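Local atomic coordinates of beta-N-acetylhexosaminidase (Thermotoga neapolitana, PDB entry 5BZA), a protein that probably hydrolyses terminal non-reducing N-acetyl-D-hexosamine residues from N-acetyl-beta-D-hexosaminides, as a member of glycoside hydrolase family 3. Residues 157-162 with 204-209; 241-246 with 270-275. All blocks are in the same frame, centred on the assembly; numbering follows the deposited sequence.

Contact 1: 157-162 with 204-209; sequences PCIKHF and TAVMTA. With CD (cadmium ion), chain N.
Met207, Phe162 and Ile159 bury the most surface where 157-162 meets 204-209, the fifth and sixth strands of the TIM barrel, paired in parallel. The backbone of Met207 bonds twice to 157-162: its N reaches Ile159 O at 2.8 Å in an almost straight bond (177°), and its O accepts Phe162 N at 2.8 Å. Between these two bonds the register slips by one residue, a beta bulge at the cis peptide joining Lys160 to His161. The start of the Met207 side chain fits between Cys158 and Lys160, its CB 3.7 Å from Cys158 SG and 3.8 Å from Lys160 CB. On the face shared by Ile159, Val206 and Phe162, the two branches of Val206 part company: CG2 lies 3.9 Å from Ile159 CG1, whereas CG1 meets Phe162 CB at 3.6 Å. With CG anti to the backbone N (chi1 171°), the Phe162 ring leads off toward Leu232 of helix 225-235. Within the bulge, His161 CB packs on Ala209 CB at 3.5 Å, while NE2 binds a cadmium ion at 2.7 Å, which Asp245 also holds, and ND1 is hydrogen-bonded to Asp117. Lys160 NZ pairs with Glu65 and the carbonyl of Phe112. Outside this pair, strand 241-243 bonds to the far edge of 205-208, and helices 136-153 and 192-198 cover Ile159.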
ATOM      1  N   PRO B 157     -17.754  -5.658  -7.322  1.00  9.22           N
ATOM      2  CA  PRO B 157     -17.005  -6.658  -8.088  1.00  8.88           C
ATOM      3  C   PRO B 157     -17.473  -6.746  -9.526  1.00  8.81           C
ATOM      4  O   PRO B 157     -18.604  -6.382  -9.837  1.00  8.99           O
ATOM      5  CB  PRO B 157     -17.277  -7.962  -7.321  1.00  6.97           C
ATOM      6  CG  PRO B 157     -18.603  -7.751  -6.709  1.00  6.66           C
ATOM      7  CD  PRO B 157     -18.680  -6.279  -6.355  1.00  9.23           C
ATOM      8  N   CYS B 158     -16.565  -7.177 -10.392  1.00  8.07           N
ATOM      9  CA  CYS B 158     -16.883  -7.518 -11.782  1.00 10.59           C
ATOM     10  C   CYS B 158     -16.401  -8.941 -12.074  1.00 11.75           C
ATOM     11  O   CYS B 158     -15.201  -9.210 -12.245  1.00  9.00           O
ATOM     12  CB  CYS B 158     -16.233  -6.527 -12.750  1.00 11.06           C
ATOM     13  SG  CYS B 158     -16.653  -6.843 -14.488  1.00 16.02           S
ATOM     14  N   ILE B 159     -17.336  -9.869 -12.106  1.00 11.93           N
ATOM     15  CA  ILE B 159     -16.966 -11.261 -12.280  1.00 12.52           C
ATOM     16  C   ILE B 159     -16.593 -11.510 -13.743  1.00  7.91           C
ATOM     17  O   ILE B 159     -17.112 -10.888 -14.622  1.00  9.08           O
ATOM     18  CB  ILE B 159     -18.104 -12.201 -11.795  1.00  9.75           C
ATOM     19  CG1 ILE B 159     -19.419 -11.923 -12.527  1.00 14.15           C
ATOM     20  CG2 ILE B 159     -18.263 -12.070 -10.277  1.00  9.62           C
ATOM     21  CD1 ILE B 159     -20.564 -12.803 -12.035  1.00  7.38           C
ATOM     22  N   LYS B 160     -15.662 -12.425 -13.976  1.00 11.18           N
ATOM     23  CA  LYS B 160     -15.110 -12.666 -15.306  1.00 12.68           C
ATOM     24  C   LYS B 160     -14.589 -14.105 -15.383  1.00 12.11           C
ATOM     25  O   LYS B 160     -14.308 -14.705 -14.343  1.00  9.11           O
ATOM     26  CB  LYS B 160     -13.984 -11.646 -15.602  1.00 10.89           C
ATOM     27  CG  LYS B 160     -12.779 -11.782 -14.679  1.00  8.64           C
ATOM     28  CD  LYS B 160     -11.816 -10.610 -14.854  1.00 11.66           C
ATOM     29  CE  LYS B 160     -10.639 -10.723 -13.905  1.00 10.58           C
ATOM     30  NZ  LYS B 160      -9.695  -9.602 -14.070  1.00 10.35           N
ATOM     31  N   HIS B 161     -14.487 -14.682 -16.591  1.00 11.52           N
ATOM     32  CA  HIS B 161     -14.988 -14.094 -17.826  1.00 12.79           C
ATOM     33  C   HIS B 161     -16.153 -14.922 -18.371  1.00 12.85           C
ATOM     34  O   HIS B 161     -15.966 -16.068 -18.798  1.00 11.27           O
ATOM     35  CB  HIS B 161     -13.887 -14.008 -18.905  1.00 14.14           C
ATOM     36  CG  HIS B 161     -12.521 -13.640 -18.390  1.00 16.64           C
ATOM     37  ND1 HIS B 161     -11.732 -14.502 -17.653  1.00 14.72           N
ATOM     38  CD2 HIS B 161     -11.795 -12.509 -18.552  1.00 13.19           C
ATOM     39  CE1 HIS B 161     -10.587 -13.912 -17.370  1.00 13.50           C
ATOM     40  NE2 HIS B 161     -10.609 -12.701 -17.885  1.00 12.88           N
ATOM     41  N   PHE B 162     -17.338 -14.322 -18.407  1.00 12.38           N
ATOM     42  CA  PHE B 162     -18.547 -15.025 -18.808  1.00 13.67           C
ATOM     43  C   PHE B 162     -18.467 -15.513 -20.275  1.00 11.43           C
ATOM     44  O   PHE B 162     -18.178 -14.708 -21.167  1.00 12.02           O
ATOM     45  CB  PHE B 162     -19.752 -14.088 -18.624  1.00 14.10           C
ATOM     46  CG  PHE B 162     -21.023 -14.633 -19.201  1.00 12.50           C
ATOM     47  CD1 PHE B 162     -21.831 -15.473 -18.449  1.00 12.87           C
ATOM     48  CD2 PHE B 162     -21.377 -14.357 -20.505  1.00 13.17           C
ATOM     49  CE1 PHE B 162     -22.976 -16.002 -18.989  1.00 15.16           C
ATOM     50  CE2 PHE B 162     -22.524 -14.915 -21.065  1.00 14.62           C
ATOM     51  CZ  PHE B 162     -23.318 -15.719 -20.304  1.00 15.10           C
ATOM     52  N   THR B 204     -23.303  -6.712  -8.813  1.00 14.18           N
ATOM     53  CA  THR B 204     -22.057  -7.072  -9.491  1.00 12.49           C
ATOM     54  C   THR B 204     -22.076  -6.617 -10.949  1.00 13.59           C
ATOM     55  O   THR B 204     -23.133  -6.440 -11.525  1.00 14.62           O
ATOM     56  CB  THR B 204     -21.788  -8.634  -9.439  1.00 10.73           C
ATOM     57  OG1 THR B 204     -20.520  -8.926 -10.039  1.00  8.94           O
ATOM     58  CG2 THR B 204     -22.850  -9.441 -10.224  1.00 11.40           C
ATOM     59  N   ALA B 205     -20.906  -6.393 -11.552  1.00 14.19           N
ATOM     60  CA  ALA B 205     -20.868  -6.301 -13.022  1.00 13.13           C
ATOM     61  C   ALA B 205     -20.408  -7.662 -13.588  1.00 12.16           C
ATOM     62  O   ALA B 205     -19.870  -8.507 -12.869  1.00  8.59           O
ATOM     63  CB  ALA B 205     -19.951  -5.141 -13.510  1.00 12.37           C
ATOM     64  N   VAL B 206     -20.634  -7.875 -14.876  1.00 12.01           N
ATOM     65  CA  VAL B 206     -20.153  -9.101 -15.519  1.00 12.78           C
ATOM     66  C   VAL B 206     -19.268  -8.727 -16.705  1.00 13.24           C
ATOM     67  O   VAL B 206     -19.679  -7.935 -17.567  1.00 12.40           O
ATOM     68  CB  VAL B 206     -21.302  -9.998 -16.031  1.00  8.26           C
ATOM     69  CG1 VAL B 206     -20.721 -11.182 -16.826  1.00 10.78           C
ATOM     70  CG2 VAL B 206     -22.146 -10.474 -14.883  1.00  8.86           C
ATOM     71  N   MET B 207     -18.069  -9.301 -16.756  1.00 10.63           N
ATOM     72  CA  MET B 207     -17.209  -9.139 -17.934  1.00 12.23           C
ATOM     73  C   MET B 207     -17.269 -10.376 -18.867  1.00 10.50           C
ATOM     74  O   MET B 207     -17.213 -11.500 -18.405  1.00 11.66           O
ATOM     75  CB  MET B 207     -15.757  -8.857 -17.500  1.00  9.60           C
ATOM     76  CG  MET B 207     -14.890  -8.378 -18.662  1.00 10.61           C
ATOM     77  SD  MET B 207     -13.103  -8.162 -18.295  1.00 10.40           S
ATOM     78  CE  MET B 207     -13.131  -6.725 -17.191  1.00  8.04           C
ATOM     79  N   THR B 208     -17.375 -10.161 -20.172  1.00 13.15           N
ATOM     80  CA  THR B 208     -17.481 -11.272 -21.158  1.00 12.10           C
ATOM     81  C   THR B 208     -16.135 -11.811 -21.550  1.00 10.05           C
ATOM     82  O   THR B 208     -15.128 -11.121 -21.384  1.00 12.89           O
ATOM     83  CB  THR B 208     -18.213 -10.849 -22.444  1.00 10.18           C
ATOM     84  OG1 THR B 208     -17.452  -9.838 -23.118  1.00 12.33           O
ATOM     85  CG2 THR B 208     -19.598 -10.316 -22.104  1.00 11.58           C
ATOM     86  N   ALA B 209     -16.098 -13.066 -21.986  1.00  8.28           N
ATOM     87  CA  ALA B 209     -14.875 -13.637 -22.510  1.00 10.40           C
ATOM     88  C   ALA B 209     -14.794 -13.517 -24.015  1.00 10.75           C
ATOM     89  O   ALA B 209     -15.758 -13.875 -24.718  1.00 12.06           O
ATOM     90  CB  ALA B 209     -14.761 -15.079 -22.098  1.00 10.53           C
TER
HETATM   91 CD    CD N 502      -8.889 -10.991 -19.112  1.00 48.17          CD

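Contact 2: 241-246 with 270-275; sequences LVLSDA and GNMILL
Leu274 and Met272 are the main bumps that 270-275 presses against 241-246, where the seventh and eighth strands of the TIM barrel, joined by a beta-alpha-beta crossover, lie side by side. Leu274 fills the hollow formed as the chain passes from Ser244 to Ala246: its CB sits 3.2 Å from Ser244 O, and CD2 lies 3.6 Å from Ala246 N. With CG anti to the backbone N (chi1 180°), Leu274 reaches past the Ser244 carbonyl into this notch. Met272 lies along two leucines of the other strand. Its CB lies beside Leu243 CD1, the two side chains pointing the same way, and its CG touches Leu241 CD1 at 3.5 Å; SD then lies near both methyls of Leu241. The same CD1 also meets Asn271 CB at 3.6 Å, so one leucine branch fits against two successive residues. At the smallest position, Gly270 CA receives Val242 CG1.

Polar atoms fix this fit. Val242 O accepts both Asn271 N and Met272 N, the latter more nearly straight (169° against 148°). Asn271 OD1 accepts Val242 N at 3.0 Å and also Arg233 NH2, while ND2 bonds to Ser305 of helix 299-314, so the amide group is held at both ends. Farther along, Ser244 OG accepts Leu274 N at 2.9 Å, in place of the Ser244 carbonyl that a continued parallel register would offer, and itself donates to Asp245 O. Asp245 belongs to the cadmium site, and its OD1 accepts Ala246 N at 2.8 Å from above the carboxylate plane.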
ATOM      1  N   LEU B 241     -24.938  -4.679 -15.175  1.00 18.76           N
ATOM      2  CA  LEU B 241     -23.969  -4.114 -16.095  1.00 14.03           C
ATOM      3  C   LEU B 241     -23.082  -5.192 -16.714  1.00 15.67           C
ATOM      4  O   LEU B 241     -22.473  -6.019 -15.993  1.00 10.00           O
ATOM      5  CB  LEU B 241     -23.120  -3.060 -15.346  1.00 16.15           C
ATOM      6  CG  LEU B 241     -21.969  -2.364 -16.077  1.00 15.78           C
ATOM      7  CD1 LEU B 241     -22.486  -1.523 -17.277  1.00 16.78           C
ATOM      8  CD2 LEU B 241     -21.163  -1.471 -15.113  1.00 14.81           C
ATOM      9  N   VAL B 242     -23.025  -5.187 -18.049  1.00 13.05           N
ATOM     10  CA  VAL B 242     -22.195  -6.116 -18.811  1.00 11.22           C
ATOM     11  C   VAL B 242     -21.121  -5.377 -19.588  1.00 11.91           C
ATOM     12  O   VAL B 242     -21.422  -4.483 -20.386  1.00 11.34           O
ATOM     13  CB  VAL B 242     -23.046  -6.963 -19.853  1.00 13.76           C
ATOM     14  CG1 VAL B 242     -22.124  -7.742 -20.866  1.00 13.87           C
ATOM     15  CG2 VAL B 242     -24.004  -7.875 -19.151  1.00 13.80           C
ATOM     16  N   LEU B 243     -19.876  -5.800 -19.406  1.00 11.00           N
ATOM     17  CA  LEU B 243     -18.718  -5.212 -20.079  1.00  9.42           C
ATOM     18  C   LEU B 243     -18.031  -6.158 -21.007  1.00  9.54           C
ATOM     19  O   LEU B 243     -17.905  -7.328 -20.693  1.00 11.77           O
ATOM     20  CB  LEU B 243     -17.635  -4.761 -19.070  1.00 12.77           C
ATOM     21  CG  LEU B 243     -17.585  -3.445 -18.338  1.00 11.18           C
ATOM     22  CD1 LEU B 243     -18.868  -3.205 -17.586  1.00 10.66           C
ATOM     23  CD2 LEU B 243     -16.442  -3.609 -17.362  1.00 13.59           C
ATOM     24  N   SER B 244     -17.491  -5.643 -22.103  1.00  9.79           N
ATOM     25  CA  SER B 244     -16.578  -6.458 -22.881  1.00  8.13           C
ATOM     26  C   SER B 244     -15.268  -6.654 -22.139  1.00 11.62           C
ATOM     27  O   SER B 244     -14.866  -5.821 -21.290  1.00 11.33           O
ATOM     28  CB  SER B 244     -16.329  -5.813 -24.248  1.00 11.48           C
ATOM     29  OG  SER B 244     -15.427  -4.715 -24.196  1.00 11.29           O
ATOM     30  N   ASP B 245     -14.556  -7.724 -22.462  1.00 11.47           N
ATOM     31  CA  ASP B 245     -13.116  -7.692 -22.192  1.00 14.05           C
ATOM     32  C   ASP B 245     -12.560  -6.642 -23.184  1.00 12.30           C
ATOM     33  O   ASP B 245     -13.306  -6.150 -24.028  1.00 12.91           O
ATOM     34  CB  ASP B 245     -12.447  -9.059 -22.357  1.00 14.15           C
ATOM     35  CG  ASP B 245     -11.175  -9.177 -21.531  1.00 15.83           C
ATOM     36  OD1 ASP B 245     -10.704  -8.119 -21.043  1.00 20.11           O
ATOM     37  OD2 ASP B 245     -10.612 -10.299 -21.392  1.00 15.75           O
ATOM     38  N   ALA B 246     -11.285  -6.273 -23.100  1.00 15.23           N
ATOM     39  CA  ALA B 246     -10.788  -5.134 -23.917  1.00 13.12           C
ATOM     40  C   ALA B 246     -10.901  -5.427 -25.413  1.00 15.44           C
ATOM     41  O   ALA B 246     -10.353  -6.407 -25.905  1.00 18.92           O
ATOM     42  CB  ALA B 246      -9.349  -4.795 -23.561  1.00 15.20           C
ATOM     43  N   GLY B 270     -24.732  -6.180 -24.661  1.00 13.33           N
ATOM     44  CA  GLY B 270     -23.695  -5.548 -23.867  1.00 16.60           C
ATOM     45  C   GLY B 270     -23.962  -4.087 -23.488  1.00 15.45           C
ATOM     46  O   GLY B 270     -24.666  -3.366 -24.198  1.00 20.32           O
ATOM     47  N   ASN B 271     -23.394  -3.634 -22.369  1.00 12.74           N
ATOM     48  CA  ASN B 271     -23.579  -2.262 -21.932  1.00 13.84           C
ATOM     49  C   ASN B 271     -22.329  -1.391 -22.070  1.00 13.47           C
ATOM     50  O   ASN B 271     -22.398  -0.281 -22.580  1.00 14.88           O
ATOM     51  CB  ASN B 271     -24.017  -2.214 -20.480  1.00 14.49           C
ATOM     52  CG  ASN B 271     -25.271  -2.986 -20.220  1.00 16.42           C
ATOM     53  OD1 ASN B 271     -25.329  -3.754 -19.245  1.00 17.66           O
ATOM     54  ND2 ASN B 271     -26.306  -2.760 -21.043  1.00 16.45           N
ATOM     55  N   MET B 272     -21.191  -1.848 -21.563  1.00 12.73           N
ATOM     56  CA  MET B 272     -20.014  -1.006 -21.644  1.00  9.91           C
ATOM     57  C   MET B 272     -18.915  -1.650 -22.421  1.00  8.98           C
ATOM     58  O   MET B 272     -18.486  -2.760 -22.111  1.00  7.73           O
ATOM     59  CB  MET B 272     -19.471  -0.640 -20.253  1.00 11.18           C
ATOM     60  CG  MET B 272     -20.363   0.267 -19.460  1.00 11.84           C
ATOM     61  SD  MET B 272     -19.605   0.946 -17.956  1.00 16.39           S
ATOM     62  CE  MET B 272     -18.724   2.352 -18.646  1.00 13.84           C
ATOM     63  N   ILE B 273     -18.408  -0.902 -23.388  1.00  9.33           N
ATOM     64  CA  ILE B 273     -17.254  -1.342 -24.159  1.00 11.34           C
ATOM     65  C   ILE B 273     -15.936  -0.994 -23.452  1.00 14.43           C
ATOM     66  O   ILE B 273     -15.671   0.173 -23.205  1.00 11.90           O
ATOM     67  CB  ILE B 273     -17.302  -0.729 -25.538  1.00 10.90           C
ATOM     68  CG1 ILE B 273     -18.550  -1.297 -26.232  1.00 10.74           C
ATOM     69  CG2 ILE B 273     -16.012  -1.025 -26.259  1.00 10.04           C
ATOM     70  CD1 ILE B 273     -18.956  -0.628 -27.519  1.00 11.16           C
ATOM     71  N   LEU B 274     -15.136  -2.012 -23.110  1.00 13.19           N
ATOM     72  CA  LEU B 274     -13.850  -1.796 -22.466  1.00 11.22           C
ATOM     73  C   LEU B 274     -12.740  -1.626 -23.525  1.00 13.29           C
ATOM     74  O   LEU B 274     -12.585  -2.472 -24.415  1.00 13.70           O
ATOM     75  CB  LEU B 274     -13.542  -2.951 -21.505  1.00 10.32           C
ATOM     76  CG  LEU B 274     -12.215  -2.904 -20.736  1.00 11.47           C
ATOM     77  CD1 LEU B 274     -12.286  -1.826 -19.616  1.00 12.19           C
ATOM     78  CD2 LEU B 274     -11.787  -4.223 -20.139  1.00  9.19           C
ATOM     79  N   LEU B 275     -12.060  -0.473 -23.504  1.00 12.47           N
ATOM     80  CA  LEU B 275     -10.846  -0.219 -24.310  1.00 11.92           C
ATOM     81  C   LEU B 275      -9.618  -0.269 -23.461  1.00 11.81           C
ATOM     82  O   LEU B 275      -9.605   0.365 -22.417  1.00 12.84           O
ATOM     83  CB  LEU B 275     -10.895   1.140 -24.973  1.00  9.15           C
ATOM     84  CG  LEU B 275     -12.150   1.312 -25.804  1.00 14.82           C
ATOM     85  CD1 LEU B 275     -12.203   2.707 -26.356  1.00 12.31           C
ATOM     86  CD2 LEU B 275     -12.143   0.216 -26.927  1.00 13.29           C
TER

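Overall arrangement
Both contacts are wholly buried in one barrel wall, their centres 9 Å apart, and Val206 joins them: its N and O probably bond to Leu241 O and Leu243 N, each at 2.8 Å. Contact 1 is the more regular pairing, with three parallel bridges and 609 Å² buried. Contact 2 buries 505 Å² around a single bridge, and side-chain groups of Asn271 and Ser244 do work that backbone atoms do in contact 1. Both approach the same metal: His161 of contact 1 and Asp245 of contact 2 share a cadmium ion. Strand 241-243 of contact 2 lies directly beside strand 205-208 of contact 1, and strand 273-275 carries the wall on to strand 9-13.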